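Extracellular solute-binding protein, family 1 (PDB 3QUF) probably captures a solute outside the cell, as a family 1 extracellular solute-binding protein, and hands it to a membrane importer. Local coordinates at residues D154-P157 / E162-E165; A209-G214 / K220-V225. All blocks are in the same frame, centred on the assembly; numbering follows the deposited sequence.

Contact 1. Residues D154-P157 / E162-E165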
ATOM      1  N   ASP A 154     -14.691 -10.417 -23.094  1.00 40.36           N
ATOM      2  CA  ASP A 154     -14.974 -11.507 -22.164  0.50 40.49           C
ATOM      3  C   ASP A 154     -13.878 -11.618 -21.102  1.00 39.31           C
ATOM      4  O   ASP A 154     -14.034 -12.356 -20.128  1.00 38.82           O
ATOM      5  CB  ASP A 154     -15.117 -12.847 -22.907  0.50 41.97           C
ATOM      6  CG  ASP A 154     -13.793 -13.584 -23.063  0.50 43.22           C
ATOM      7  OD1 ASP A 154     -12.976 -13.185 -23.927  0.50 45.80           O
ATOM      8  OD2 ASP A 154     -13.579 -14.571 -22.318  0.50 45.58           O
ATOM      9  N   LYS A 155     -12.767 -10.889 -21.311  1.00 37.60           N
ATOM     10  CA  LYS A 155     -11.617 -10.869 -20.413  1.00 36.02           C
ATOM     11  C   LYS A 155     -11.150  -9.420 -20.245  1.00 33.04           C
ATOM     12  O   LYS A 155     -11.355  -8.572 -21.125  1.00 32.03           O
ATOM     13  CB  LYS A 155     -10.463 -11.675 -21.004  1.00 37.65           C
ATOM     14  CG  LYS A 155     -10.637 -13.204 -20.927  1.00 42.55           C
ATOM     15  CD  LYS A 155      -9.635 -13.935 -21.845  1.00 47.62           C
ATOM     16  CE  LYS A 155      -8.183 -13.878 -21.314  1.00 49.84           C
ATOM     17  NZ  LYS A 155      -7.996 -14.632 -20.031  1.00 51.47           N
ATOM     18  N   PHE A 156     -10.501  -9.140 -19.125  1.00 29.55           N
ATOM     19  CA  PHE A 156     -10.054  -7.787 -18.869  1.00 26.70           C
ATOM     20  C   PHE A 156      -8.796  -7.481 -19.667  1.00 25.79           C
ATOM     21  O   PHE A 156      -7.908  -8.326 -19.738  1.00 25.70           O
ATOM     22  CB  PHE A 156      -9.802  -7.563 -17.382  1.00 26.33           C
ATOM     23  CG  PHE A 156      -9.849  -6.123 -17.009  1.00 24.51           C
ATOM     24  CD1 PHE A 156     -11.059  -5.496 -16.804  1.00 24.78           C
ATOM     25  CD2 PHE A 156      -8.691  -5.369 -16.949  1.00 23.71           C
ATOM     26  CE1 PHE A 156     -11.118  -4.150 -16.512  1.00 24.38           C
ATOM     27  CE2 PHE A 156      -8.743  -4.027 -16.675  1.00 24.04           C
ATOM     28  CZ  PHE A 156      -9.967  -3.406 -16.447  1.00 25.59           C
ATOM     29  N   PRO A 157      -8.706  -6.264 -20.228  1.00 25.21           N
ATOM     30  CA  PRO A 157      -7.506  -5.836 -20.936  1.00 25.47           C
ATOM     31  C   PRO A 157      -6.201  -6.047 -20.181  1.00 24.36           C
ATOM     32  O   PRO A 157      -6.099  -5.699 -18.988  1.00 24.04           O
ATOM     33  CB  PRO A 157      -7.755  -4.342 -21.162  1.00 25.99           C
ATOM     34  CG  PRO A 157      -9.167  -4.239 -21.349  1.00 27.76           C
ATOM     35  CD  PRO A 157      -9.769  -5.254 -20.359  1.00 25.47           C
ATOM     36  N   GLU A 162      -4.894  -1.349 -24.599  1.00 25.83           N
ATOM     37  CA  GLU A 162      -6.140  -2.133 -24.718  1.00 26.48           C
ATOM     38  C   GLU A 162      -7.238  -1.614 -23.773  1.00 25.91           C
ATOM     39  O   GLU A 162      -8.446  -1.632 -24.079  1.00 26.48           O
ATOM     40  CB  GLU A 162      -5.861  -3.623 -24.452  1.00 27.87           C
ATOM     41  CG  GLU A 162      -4.942  -4.303 -25.475  1.00 31.94           C
ATOM     42  CD  GLU A 162      -4.216  -5.561 -24.939  1.00 39.37           C
ATOM     43  OE1 GLU A 162      -4.211  -5.809 -23.717  1.00 41.42           O
ATOM     44  OE2 GLU A 162      -3.655  -6.325 -25.762  1.00 46.39           O
ATOM     45  N   PHE A 163      -6.825  -1.162 -22.600  1.00 23.70           N
ATOM     46  CA  PHE A 163      -7.750  -0.536 -21.666  1.00 23.35           C
ATOM     47  C   PHE A 163      -8.366   0.743 -22.231  1.00 23.48           C
ATOM     48  O   PHE A 163      -9.567   1.010 -22.031  1.00 23.24           O
ATOM     49  CB  PHE A 163      -7.015  -0.246 -20.348  1.00 21.67           C
ATOM     50  CG  PHE A 163      -7.812   0.541 -19.336  1.00 21.65           C
ATOM     51  CD1 PHE A 163      -8.806  -0.062 -18.598  1.00 23.76           C
ATOM     52  CD2 PHE A 163      -7.492   1.860 -19.057  1.00 22.84           C
ATOM     53  CE1 PHE A 163      -9.517   0.663 -17.629  1.00 22.96           C
ATOM     54  CE2 PHE A 163      -8.182   2.574 -18.095  1.00 24.39           C
ATOM     55  CZ  PHE A 163      -9.200   1.961 -17.387  1.00 25.24           C
ATOM     56  N   ILE A 164      -7.563   1.539 -22.929  1.00 23.50           N
ATOM     57  CA  ILE A 164      -8.065   2.770 -23.534  1.00 24.76           C
ATOM     58  C   ILE A 164      -9.075   2.384 -24.629  1.00 26.43           C
ATOM     59  O   ILE A 164     -10.175   2.960 -24.704  1.00 27.88           O
ATOM     60  CB  ILE A 164      -6.932   3.651 -24.096  1.00 24.68           C
ATOM     61  CG1 ILE A 164      -6.120   4.268 -22.949  1.00 23.35           C
ATOM     62  CG2 ILE A 164      -7.494   4.779 -24.976  1.00 27.27           C
ATOM     63  CD1 ILE A 164      -4.847   4.998 -23.385  1.00 25.63           C
ATOM     64  N   GLU A 165      -8.719   1.401 -25.448  1.00 27.12           N
ATOM     65  CA  GLU A 165      -9.615   0.955 -26.532  1.00 28.97           C
ATOM     66  C   GLU A 165     -10.930   0.403 -25.954  1.00 29.61           C
ATOM     67  O   GLU A 165     -12.000   0.703 -26.476  1.00 30.50           O
ATOM     68  CB  GLU A 165      -8.946  -0.104 -27.402  1.00 30.19           C
ATOM     69  CG  GLU A 165      -7.828   0.426 -28.303  1.00 33.99           C
ATOM     70  CD  GLU A 165      -8.259   1.571 -29.255  1.00 40.23           C
ATOM     71  OE1 GLU A 165      -9.248   1.400 -30.008  1.00 44.20           O
ATOM     72  OE2 GLU A 165      -7.598   2.643 -29.245  1.00 44.18           O
TER

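Contact 2. Residues A209-G214 / K220-V225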
ATOM      1  N   ALA A 209      13.008   3.846  -6.059  1.00 14.81           N
ATOM      2  CA  ALA A 209      14.282   4.117  -5.370  1.00 15.72           C
ATOM      3  C   ALA A 209      15.316   4.943  -6.130  1.00 16.40           C
ATOM      4  O   ALA A 209      16.129   5.615  -5.457  1.00 18.61           O
ATOM      5  CB  ALA A 209      14.908   2.803  -4.807  1.00 17.04           C
ATOM      6  N   ASP A 210      15.346   4.897  -7.454  1.00 17.20           N
ATOM      7  CA  ASP A 210      16.272   5.760  -8.253  1.00 18.94           C
ATOM      8  C   ASP A 210      15.966   7.236  -7.969  1.00 18.51           C
ATOM      9  O   ASP A 210      16.897   8.051  -7.842  1.00 19.46           O
ATOM     10  CB  ASP A 210      16.184   5.523  -9.771  1.00 19.40           C
ATOM     11  CG  ASP A 210      16.830   4.200 -10.219  1.00 24.18           C
ATOM     12  OD1 ASP A 210      17.577   3.615  -9.416  1.00 26.10           O
ATOM     13  OD2 ASP A 210      16.604   3.772 -11.379  1.00 26.67           O
ATOM     14  N   ILE A 211      14.684   7.582  -7.864  1.00 17.52           N
ATOM     15  CA  ILE A 211      14.320   8.949  -7.479  1.00 17.66           C
ATOM     16  C   ILE A 211      14.743   9.241  -6.044  1.00 17.86           C
ATOM     17  O   ILE A 211      15.374  10.279  -5.771  1.00 18.32           O
ATOM     18  CB  ILE A 211      12.841   9.258  -7.739  1.00 16.94           C
ATOM     19  CG1 ILE A 211      12.576   9.214  -9.242  1.00 18.43           C
ATOM     20  CG2 ILE A 211      12.442  10.648  -7.172  1.00 17.46           C
ATOM     21  CD1 ILE A 211      11.087   9.237  -9.624  1.00 18.41           C
ATOM     22  N   TRP A 212      14.458   8.339  -5.123  1.00 16.56           N
ATOM     23  CA  TRP A 212      14.751   8.620  -3.715  1.00 17.40           C
ATOM     24  C   TRP A 212      16.251   8.806  -3.515  1.00 19.74           C
ATOM     25  O   TRP A 212      16.674   9.643  -2.728  1.00 19.50           O
ATOM     26  CB  TRP A 212      14.263   7.527  -2.791  1.00 16.56           C
ATOM     27  CG  TRP A 212      12.881   6.990  -2.969  1.00 14.58           C
ATOM     28  CD1 TRP A 212      12.510   5.751  -2.724  1.00 15.30           C
ATOM     29  CD2 TRP A 212      11.667   7.717  -3.314  1.00 13.53           C
ATOM     30  NE1 TRP A 212      11.175   5.585  -2.934  1.00 15.94           N
ATOM     31  CE2 TRP A 212      10.629   6.791  -3.295  1.00 13.08           C
ATOM     32  CE3 TRP A 212      11.388   9.045  -3.664  1.00 14.94           C
ATOM     33  CZ2 TRP A 212       9.291   7.131  -3.571  1.00 14.10           C
ATOM     34  CZ3 TRP A 212      10.060   9.373  -3.970  1.00 16.29           C
ATOM     35  CH2 TRP A 212       9.042   8.420  -3.899  1.00 15.13           C
ATOM     36  N   SER A 213      17.046   8.043  -4.258  1.00 21.37           N
ATOM     37  CA  SER A 213      18.503   8.077  -4.085  1.00 23.88           C
ATOM     38  C   SER A 213      19.189   9.163  -4.910  1.00 25.39           C
ATOM     39  O   SER A 213      20.409   9.324  -4.802  1.00 26.24           O
ATOM     40  CB  SER A 213      19.091   6.719  -4.440  1.00 24.56           C
ATOM     41  OG  SER A 213      18.927   6.481  -5.806  1.00 27.40           O
ATOM     42  N   GLY A 214      18.431   9.905  -5.722  1.00 24.12           N
ATOM     43  CA  GLY A 214      18.955  11.004  -6.530  1.00 26.30           C
ATOM     44  C   GLY A 214      19.549  10.567  -7.855  1.00 27.31           C
ATOM     45  O   GLY A 214      20.090  11.396  -8.602  1.00 29.53           O
ATOM     46  N   LYS A 220      12.442  12.343 -15.506  1.00 21.66           N
ATOM     47  CA  LYS A 220      12.922  11.186 -16.296  1.00 22.82           C
ATOM     48  C   LYS A 220      11.921  10.033 -16.291  1.00 21.94           C
ATOM     49  O   LYS A 220      11.597   9.462 -17.345  1.00 22.84           O
ATOM     50  CB  LYS A 220      14.283  10.690 -15.805  1.00 23.97           C
ATOM     51  CG  LYS A 220      15.475  11.608 -16.174  1.00 29.55           C
ATOM     52  CD  LYS A 220      16.787  11.081 -15.532  1.00 36.17           C
ATOM     53  CE  LYS A 220      17.853  12.184 -15.249  1.00 40.13           C
ATOM     54  NZ  LYS A 220      18.669  11.916 -13.973  1.00 39.93           N
ATOM     55  N   ASP A 221      11.436   9.677 -15.099  1.00 20.62           N
ATOM     56  CA  ASP A 221      10.710   8.398 -14.950  1.00 20.43           C
ATOM     57  C   ASP A 221       9.206   8.485 -14.863  1.00 19.05           C
ATOM     58  O   ASP A 221       8.525   7.561 -15.300  1.00 20.15           O
ATOM     59  CB  ASP A 221      11.269   7.612 -13.778  1.00 20.27           C
ATOM     60  CG  ASP A 221      12.560   6.897 -14.127  1.00 22.51           C
ATOM     61  OD1 ASP A 221      12.697   6.340 -15.265  1.00 22.64           O
ATOM     62  OD2 ASP A 221      13.429   6.916 -13.254  1.00 23.53           O
ATOM     63  N   TRP A 222       8.662   9.543 -14.276  1.00 18.11           N
ATOM     64  CA  TRP A 222       7.225   9.651 -14.191  1.00 16.57           C
ATOM     65  C   TRP A 222       6.622  10.243 -15.459  1.00 16.84           C
ATOM     66  O   TRP A 222       5.485   9.943 -15.768  1.00 16.71           O
ATOM     67  CB  TRP A 222       6.773  10.458 -12.981  1.00 16.63           C
ATOM     68  CG  TRP A 222       6.837   9.693 -11.664  1.00 14.44           C
ATOM     69  CD1 TRP A 222       7.777   8.762 -11.286  1.00 14.75           C
ATOM     70  CD2 TRP A 222       5.916   9.782 -10.563  1.00 14.88           C
ATOM     71  NE1 TRP A 222       7.509   8.312 -10.019  1.00 15.25           N
ATOM     72  CE2 TRP A 222       6.381   8.927  -9.549  1.00 14.98           C
ATOM     73  CE3 TRP A 222       4.768  10.528 -10.329  1.00 14.60           C
ATOM     74  CZ2 TRP A 222       5.714   8.771  -8.322  1.00 13.97           C
ATOM     75  CZ3 TRP A 222       4.110  10.394  -9.097  1.00 17.02           C
ATOM     76  CH2 TRP A 222       4.592   9.509  -8.115  1.00 16.02           C
ATOM     77  N   THR A 223       7.388  11.075 -16.179  1.00 17.61           N
ATOM     78  CA  THR A 223       6.854  11.682 -17.426  1.00 18.27           C
ATOM     79  C   THR A 223       6.234  10.686 -18.378  1.00 18.66           C
ATOM     80  O   THR A 223       5.105  10.882 -18.802  1.00 19.78           O
ATOM     81  CB  THR A 223       7.897  12.526 -18.169  1.00 19.06           C
ATOM     82  OG1 THR A 223       8.347  13.554 -17.299  1.00 20.81           O
ATOM     83  CG2 THR A 223       7.285  13.143 -19.407  1.00 19.43           C
ATOM     84  N   PRO A 224       6.952   9.597 -18.710  1.00 19.08           N
ATOM     85  CA  PRO A 224       6.375   8.635 -19.663  1.00 19.56           C
ATOM     86  C   PRO A 224       5.119   7.947 -19.164  1.00 18.56           C
ATOM     87  O   PRO A 224       4.265   7.561 -19.954  1.00 19.42           O
ATOM     88  CB  PRO A 224       7.479   7.606 -19.865  1.00 20.37           C
ATOM     89  CG  PRO A 224       8.436   7.782 -18.747  1.00 19.99           C
ATOM     90  CD  PRO A 224       8.319   9.235 -18.298  1.00 20.35           C
ATOM     91  N   VAL A 225       5.008   7.819 -17.852  1.00 17.36           N
ATOM     92  CA  VAL A 225       3.832   7.207 -17.252  1.00 16.84           C
ATOM     93  C   VAL A 225       2.684   8.183 -17.266  1.00 16.17           C
ATOM     94  O   VAL A 225       1.569   7.836 -17.664  1.00 18.23           O
ATOM     95  CB  VAL A 225       4.132   6.652 -15.838  1.00 16.61           C
ATOM     96  CG1 VAL A 225       2.894   5.879 -15.252  1.00 17.72           C
ATOM     97  CG2 VAL A 225       5.353   5.740 -15.893  1.00 16.85           C
TER
HETATM   98  O   HOH W   1      15.593   5.383 -13.438  1.00 35.87           O

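Contact 1. Residues D154-P157 / E162-E165
Phe-156 and Phe-163 both carry CG anti to the backbone N (chi1 -158° and 174°), and with these torsions the two side chains lie side by side, pointing the same way. CZ, the far corner of the Phe-156 ring, comes to 4.1 Å from CD1 of Phe-163 in an oblique approach, a glancing contact of ring carbons. Pro-157 makes the closer contact with the helix. Its CB points at the helix and lies 3.6 Å from the backbone N of Phe-163 and 3.8 Å from the carbonyl carbon of Glu-162, so the pyrrolidine ring packs on the peptide that joins these two residues. CG of the proline rests 3.8 Å from Glu-162 O. The same ring also covers part of one face of the Phe-156 ring from within its own segment, since Pro-157 CD sits 3.4 Å above that face, displaced toward the rim. At the outer margin, Glu-162 CB meets Pro-157 CB at 3.9 Å. The extended side chain of Glu-162 carries its carboxylate to the residue before the helix, where OE1 accepts a hydrogen bond from Thr-159 N. No hydrogen bond joins 154-157 to 162-165, and the contact is held by apolar packing. The loop after helix 145-150 is thereby laid against the first turns of helix 160-172. Tyr-143 and Phe-141 of strand 135-144 meet the rings of Phe-156 and Phe-163 respectively, while Ile-164 packs on helix 223-234.

Contact 2. Residues A209-G214 / K220-V225
A short helix, 209-212, ending in a Schellman motif at Gly-214, packs against the junction between helices 218-221 and 223-234. At the end of this short helix, Ser-213 OG and N approach Ala-209 O from opposite faces of its carbonyl plane. Ile-211 CD1 makes the central touch, 3.7 Å from both NE1 and CD1 of Trp-222, where it meets the pyrrole side of the indole obliquely. The two side chains cross at about a right angle. With CG1 beside the backbone N (chi1 -65°) and the chain extended beyond it, Ile-211 sends its terminal methyl toward the indole, and that methyl also comes to 4.5 Å from Asp-221 CB. Trp-222 NE1 donates to Asp-208 OD1, just before the short helix, which helps to set the rotation of the indole. Beside this apolar touch, one water lies within hydrogen-bonding distance of two carboxylates, 2.8 Å from Asp-210 OD2 and 2.7 Å from Asp-221 OD2. Both have further partners: Lys-203 forms a salt bridge with Asp-210, while Tyr-197 and Ser-216 bond to Asp-221. Their OD2 atoms stand 4.8 Å apart, and the water and Lys-203 probably ease the repulsion between the like charges.

How the contacts relate
Contact 1 and contact 2 are both local, each joining segments only a few residues apart, and they follow one another along the chain with centres about 27 Å apart. Contact 2 is the more deeply buried and lies nearer the middle of the chain; contact 1 is partly buried and farther out. Helix 223-234 connects them: contact 2 includes its start, and Ile-164, next to Phe-163 of contact 1, packs on its middle and later part. Their chemistry differs accordingly. The 154-157/162-165 pair rests on apolar packing, with proline and aromatic carbons against a helix backbone and side chain, whereas 209-214/220-225 combines one methyl-indole touch with a water shared by two carboxylates.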